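Abbfa_003403 (Acinetobacter baumannii, PDB 4ZXH) is a nonribosomal peptide synthetase module whose condensation, adenylation, carrier and thioesterase domains probably join an amino acid to a donor and release the product. Local coordinates at residues I26-Q30 with I145-L149; E83-W87 with I178-A184. All blocks are in the same frame, centred on the assembly; numbering follows the deposited sequence.

Contact 1. Residues I26-Q30 with I145-L149; sequences IWYIQ and IHHAL. With PNS (4'-phosphopantetheine), chain B.
Gln30 and His146 meet amide to imidazole, with NE2 of His146 donating to OE1 of Gln30 at 2.8 Å along a nearly straight N-H...O path of 165°. The oxygen lies in the plane of the imidazole, at its edge, whereas the donor stands well off the amide plane; the two flat groups are turned 79° against each other. Gln30 reaches this place by a bend: CG is anti to the backbone N, and the chain then folds at chi2 (64°) to bring its amide to the ring. The other end of that amide is held too, NE2 of Gln30 donating to the carbonyl oxygen of Cys36.

The other ring nitrogen, ND1 of His146, accepts the backbone N-H of Ala148 at 2.9 Å. This pairing of donor and acceptor probably holds the ring's rotation and is consistent with the proton on NE2. Ile26 fills in one helical turn before Gln30. Its CG2 methyl approaches the imidazole edge, 3.5 Å from CE1 of His146, and also packs 3.9 Å from CB of Ala148, the side chains of Ile26 and His146 running past each other in opposite directions. The delta methyl of Ile26 serves a different neighbour: CD1 comes to 4.0 Å from O40 of the phosphopantetheine, while CD1 of Ile29 lies 3.8 Å from its N36. Helix 21-32 thus touches at once the cofactor arm and the strand end at the histidines.

His146, the last residue of strand 138-146, and His147 just after it open the HHxxxD core of the condensation-domain HHxxxDG motif, whose closing glycine this chain lacks. As in relatives, the first histidine appears structural, tied into the fold beside the second, which is generally assigned to the active site.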
# COMPACT_ATOMS: atom_id res chain seq x y z
N ILE A 26 -15.03 -16.56 3.40
CA ILE A 26 -13.88 -17.46 3.38
C ILE A 26 -13.60 -17.94 1.96
O ILE A 26 -12.45 -17.93 1.49
CB ILE A 26 -14.10 -18.71 4.23
CG1 ILE A 26 -14.64 -18.36 5.62
CG2 ILE A 26 -12.84 -19.52 4.23
CD1 ILE A 26 -13.73 -17.55 6.43
N TRP A 27 -14.66 -18.39 1.29
CA TRP A 27 -14.56 -18.87 -0.08
C TRP A 27 -13.85 -17.83 -0.92
O TRP A 27 -12.83 -18.13 -1.55
CB TRP A 27 -15.94 -19.16 -0.64
CG TRP A 27 -15.90 -19.87 -1.93
CD1 TRP A 27 -15.98 -21.22 -2.13
CD2 TRP A 27 -15.79 -19.28 -3.23
NE1 TRP A 27 -15.93 -21.51 -3.48
CE2 TRP A 27 -15.81 -20.33 -4.18
CE3 TRP A 27 -15.68 -17.96 -3.69
CZ2 TRP A 27 -15.72 -20.10 -5.55
CZ3 TRP A 27 -15.59 -17.74 -5.06
CH2 TRP A 27 -15.62 -18.80 -5.97
N TYR A 28 -14.39 -16.61 -0.91
CA TYR A 28 -13.83 -15.52 -1.69
C TYR A 28 -12.33 -15.34 -1.45
O TYR A 28 -11.54 -15.23 -2.39
CB TYR A 28 -14.58 -14.23 -1.40
CG TYR A 28 -14.12 -13.05 -2.22
CD1 TYR A 28 -14.48 -12.92 -3.56
CD2 TYR A 28 -13.33 -12.06 -1.66
CE1 TYR A 28 -14.06 -11.83 -4.32
CE2 TYR A 28 -12.91 -10.98 -2.41
CZ TYR A 28 -13.27 -10.86 -3.73
OH TYR A 28 -12.83 -9.76 -4.46
N ILE A 29 -11.93 -15.31 -0.18
CA ILE A 29 -10.53 -15.09 0.16
C ILE A 29 -9.66 -16.19 -0.46
O ILE A 29 -8.58 -15.90 -0.99
CB ILE A 29 -10.34 -15.01 1.69
CG1 ILE A 29 -11.08 -13.79 2.22
CG2 ILE A 29 -8.88 -14.91 2.06
CD1 ILE A 29 -11.03 -13.59 3.69
N GLN A 30 -10.14 -17.43 -0.45
CA GLN A 30 -9.38 -18.53 -1.06
C GLN A 30 -9.25 -18.43 -2.58
O GLN A 30 -8.22 -18.82 -3.12
CB GLN A 30 -10.00 -19.89 -0.70
CG GLN A 30 -9.03 -21.05 -0.88
CD GLN A 30 -7.84 -20.95 0.07
OE1 GLN A 30 -8.00 -20.94 1.28
NE2 GLN A 30 -6.64 -20.87 -0.49
N ILE A 145 -9.28 -29.57 7.64
CA ILE A 145 -10.56 -29.22 7.03
C ILE A 145 -10.59 -27.74 6.72
O ILE A 145 -10.33 -26.91 7.60
CB ILE A 145 -11.77 -29.54 7.96
CG1 ILE A 145 -11.84 -31.01 8.30
CG2 ILE A 145 -13.04 -29.21 7.26
CD1 ILE A 145 -11.26 -31.37 9.64
N HIS A 146 -10.93 -27.39 5.49
CA HIS A 146 -11.01 -25.98 5.15
C HIS A 146 -12.22 -25.32 5.82
O HIS A 146 -13.32 -25.88 5.85
CB HIS A 146 -11.08 -25.80 3.65
CG HIS A 146 -10.82 -24.40 3.21
ND1 HIS A 146 -11.76 -23.40 3.31
CD2 HIS A 146 -9.71 -23.82 2.69
CE1 HIS A 146 -11.26 -22.27 2.85
NE2 HIS A 146 -10.01 -22.50 2.47
N HIS A 147 -11.99 -24.13 6.38
CA HIS A 147 -13.00 -23.43 7.18
C HIS A 147 -14.23 -23.01 6.34
O HIS A 147 -15.32 -22.80 6.88
CB HIS A 147 -12.34 -22.22 7.85
CG HIS A 147 -13.07 -21.69 9.05
ND1 HIS A 147 -14.44 -21.66 9.14
CD2 HIS A 147 -12.59 -21.14 10.19
CE1 HIS A 147 -14.78 -21.12 10.31
NE2 HIS A 147 -13.68 -20.80 10.96
N ALA A 148 -14.07 -22.90 5.02
CA ALA A 148 -15.24 -22.69 4.15
C ALA A 148 -16.24 -23.84 4.25
O ALA A 148 -17.43 -23.65 3.99
CB ALA A 148 -14.82 -22.49 2.69
N LEU A 149 -15.77 -25.02 4.65
CA LEU A 149 -16.64 -26.19 4.72
C LEU A 149 -17.33 -26.27 6.07
O LEU A 149 -18.54 -26.50 6.14
CB LEU A 149 -15.87 -27.47 4.44
CG LEU A 149 -16.76 -28.72 4.28
CD1 LEU A 149 -17.62 -28.69 2.99
CD2 LEU A 149 -15.95 -30.03 4.38
O23 PNS B . -14.34 -6.95 -0.46
P24 PNS B . -15.61 -7.76 -0.59
O25 PNS B . -16.90 -7.02 -0.83
O27 PNS B . -15.74 -8.56 0.80
C28 PNS B . -14.68 -9.39 1.25
C29 PNS B . -15.11 -10.07 2.54
C30 PNS B . -16.38 -10.84 2.20
C31 PNS B . -15.38 -9.01 3.61
C32 PNS B . -13.98 -10.99 3.04
O33 PNS B . -12.75 -10.25 2.94
C34 PNS B . -14.25 -11.46 4.46
O35 PNS B . -15.23 -12.14 4.74
N36 PNS B . -13.38 -11.13 5.40
C37 PNS B . -13.55 -11.53 6.79
C38 PNS B . -12.34 -12.37 7.18
C39 PNS B . -12.75 -13.41 8.18
O40 PNS B . -13.84 -13.97 8.10
N41 PNS B . -11.84 -13.65 9.12
C42 PNS B . -11.91 -14.58 10.22
C43 PNS B . -10.76 -14.13 11.08
S44 PNS B . -11.43 -13.06 12.37

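Contact 2. Residues E83-W87 with I178-A184; sequences EQLIW and IEFVQYA
Ile86 and Gln84, alternate residues of strand 81-87, divide Ile178 and the start of helix 179-187 between an apolar and a polar side chain. CD1 of Ile86 is the apolar hub. It meets CD1 of Ile178 at 3.8 Å, the two side chains crossing at about a right angle, and has CG2 of Val181 at 4.1 Å and CZ of Phe180 at 4.2 Å. Gln84, extended beyond CG, brings its amide to the rim of the Phe180 ring: OE1 of Gln84 lies 3.6 Å from CE2 of Phe180, near the ring plane, with amide and ring 79° apart. CB of Ala184 stands 4.3 Å from NE2 of Gln84.

Phe180 is itself set by its helix. Its CG sits between the backbone N and the carbonyl carbon (chi1 68°), and CG2 of Val181 lies over one ring face, displaced toward its rim. Val73 of strand 73-78 touches both Phe180 and Ile86. The segments run nearly antiparallel, at 154°, with their axes 10.9 Å apart, a separation bridged by side chains alone. Strand 81-87 is the middle one of a three-stranded antiparallel sheet, flanked by strands 13-18 and 73-78, and the helix packs against it.

The glutamine amide is not left bare among these hydrocarbons: its NE2 donates to the carbonyl oxygen of Ala18, and its OE1 accepts from Gln23. Held there, the carbonyl oxygen faces the slightly positive C-H rim of Phe180 rather than its electron-rich face, probably a mildly favourable electrostatic match within otherwise apolar packing.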
# COMPACT_ATOMS: atom_id res chain seq x y z
N GLU A 83 -21.96 -22.17 -5.85
CA GLU A 83 -22.81 -23.29 -5.44
C GLU A 83 -22.10 -24.26 -4.47
O GLU A 83 -20.88 -24.27 -4.38
CB GLU A 83 -23.29 -24.06 -6.67
CG GLU A 83 -24.47 -23.43 -7.41
CD GLU A 83 -24.92 -24.27 -8.61
OE1 GLU A 83 -24.04 -24.86 -9.27
OE2 GLU A 83 -26.15 -24.35 -8.87
N GLN A 84 -22.89 -25.04 -3.75
CA GLN A 84 -22.41 -26.24 -3.05
C GLN A 84 -22.96 -27.46 -3.77
O GLN A 84 -24.18 -27.58 -3.95
CB GLN A 84 -22.88 -26.30 -1.60
CG GLN A 84 -22.19 -25.38 -0.66
CD GLN A 84 -22.70 -25.52 0.76
OE1 GLN A 84 -21.96 -25.88 1.66
NE2 GLN A 84 -23.98 -25.22 0.96
N LEU A 85 -22.09 -28.37 -4.16
CA LEU A 85 -22.57 -29.63 -4.73
C LEU A 85 -22.34 -30.78 -3.74
O LEU A 85 -21.25 -30.92 -3.17
CB LEU A 85 -21.85 -29.92 -6.04
CG LEU A 85 -21.77 -28.86 -7.14
CD1 LEU A 85 -21.13 -29.45 -8.39
CD2 LEU A 85 -23.14 -28.25 -7.46
N ILE A 86 -23.38 -31.59 -3.51
CA ILE A 86 -23.20 -32.85 -2.79
C ILE A 86 -22.96 -33.99 -3.77
O ILE A 86 -23.87 -34.40 -4.48
CB ILE A 86 -24.41 -33.19 -1.90
CG1 ILE A 86 -24.56 -32.18 -0.75
CG2 ILE A 86 -24.24 -34.57 -1.32
CD1 ILE A 86 -25.89 -32.25 -0.04
N TRP A 87 -21.73 -34.48 -3.82
CA TRP A 87 -21.37 -35.62 -4.67
C TRP A 87 -21.83 -36.92 -4.03
O TRP A 87 -21.78 -37.05 -2.81
CB TRP A 87 -19.87 -35.65 -4.90
CG TRP A 87 -19.37 -34.48 -5.65
CD1 TRP A 87 -18.97 -33.28 -5.14
CD2 TRP A 87 -19.22 -34.37 -7.07
NE1 TRP A 87 -18.57 -32.44 -6.15
CE2 TRP A 87 -18.72 -33.09 -7.35
CE3 TRP A 87 -19.45 -35.25 -8.14
CZ2 TRP A 87 -18.45 -32.65 -8.64
CZ3 TRP A 87 -19.19 -34.81 -9.42
CH2 TRP A 87 -18.70 -33.52 -9.66
N ILE A 178 -26.67 -32.87 7.08
CA ILE A 178 -27.46 -32.45 5.92
C ILE A 178 -28.22 -31.10 6.13
O ILE A 178 -28.71 -30.49 5.18
CB ILE A 178 -28.49 -33.54 5.52
CG1 ILE A 178 -29.08 -33.28 4.13
CG2 ILE A 178 -29.58 -33.64 6.54
CD1 ILE A 178 -28.03 -33.14 3.01
N GLU A 179 -28.29 -30.63 7.37
CA GLU A 179 -29.04 -29.41 7.67
C GLU A 179 -28.41 -28.14 7.05
O GLU A 179 -29.12 -27.22 6.69
CB GLU A 179 -29.18 -29.24 9.18
CG GLU A 179 -29.93 -27.97 9.59
CD GLU A 179 -31.44 -28.05 9.37
OE1 GLU A 179 -31.98 -29.17 9.20
OE2 GLU A 179 -32.09 -26.97 9.37
N PHE A 180 -27.08 -28.10 6.93
CA PHE A 180 -26.38 -26.91 6.40
C PHE A 180 -26.97 -26.42 5.08
O PHE A 180 -26.99 -25.23 4.79
CB PHE A 180 -24.88 -27.20 6.21
CG PHE A 180 -24.59 -28.20 5.11
CD1 PHE A 180 -24.82 -29.57 5.30
CD2 PHE A 180 -24.10 -27.77 3.87
CE1 PHE A 180 -24.56 -30.49 4.28
CE2 PHE A 180 -23.83 -28.69 2.86
CZ PHE A 180 -24.06 -30.05 3.06
N VAL A 181 -27.43 -27.36 4.29
CA VAL A 181 -28.03 -27.07 3.01
C VAL A 181 -29.37 -26.34 3.15
O VAL A 181 -29.61 -25.35 2.47
CB VAL A 181 -28.19 -28.37 2.20
CG1 VAL A 181 -29.45 -28.35 1.36
CG2 VAL A 181 -26.94 -28.58 1.35
N GLN A 182 -30.24 -26.83 4.04
CA GLN A 182 -31.52 -26.17 4.25
C GLN A 182 -31.27 -24.75 4.74
O GLN A 182 -31.87 -23.80 4.23
CB GLN A 182 -32.38 -26.95 5.25
CG GLN A 182 -33.84 -26.50 5.24
CD GLN A 182 -34.74 -27.37 6.11
OE1 GLN A 182 -34.29 -28.35 6.71
NE2 GLN A 182 -36.03 -27.02 6.16
N TYR A 183 -30.37 -24.60 5.70
CA TYR A 183 -29.97 -23.30 6.21
C TYR A 183 -29.56 -22.34 5.10
O TYR A 183 -30.09 -21.23 4.99
CB TYR A 183 -28.83 -23.45 7.21
CG TYR A 183 -28.38 -22.16 7.86
CD1 TYR A 183 -29.04 -21.67 8.99
CD2 TYR A 183 -27.29 -21.44 7.37
CE1 TYR A 183 -28.64 -20.48 9.60
CE2 TYR A 183 -26.88 -20.26 7.98
CZ TYR A 183 -27.57 -19.79 9.10
OH TYR A 183 -27.18 -18.62 9.73
N ALA A 184 -28.63 -22.77 4.25
CA ALA A 184 -28.14 -21.94 3.16
C ALA A 184 -29.26 -21.60 2.17
O ALA A 184 -29.40 -20.46 1.74
CB ALA A 184 -26.99 -22.61 2.44

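How the contacts relate
Both contacts belong to the condensation domain, with centres 15 Å apart and nearest atoms about 5 Å apart, so they do not touch directly. Gln23, on the same helix as 26-30, connects them: its side-chain amide donates to the carbonyl oxygen of Ala148 in contact 1 and to OE1 of Gln84 in contact 2. Val73 is shared as well, touching Leu149 on one side and Ile86 and Phe180 on the other. Only contact 1 meets the phosphopantetheine, whose S44 lies 8.2 Å from NE2 of His147. Contact 2 is packing away from that thiol, and the bound phospholipid is about 11 Å from His146 and about 14 Å from Phe180, side chain to lipid.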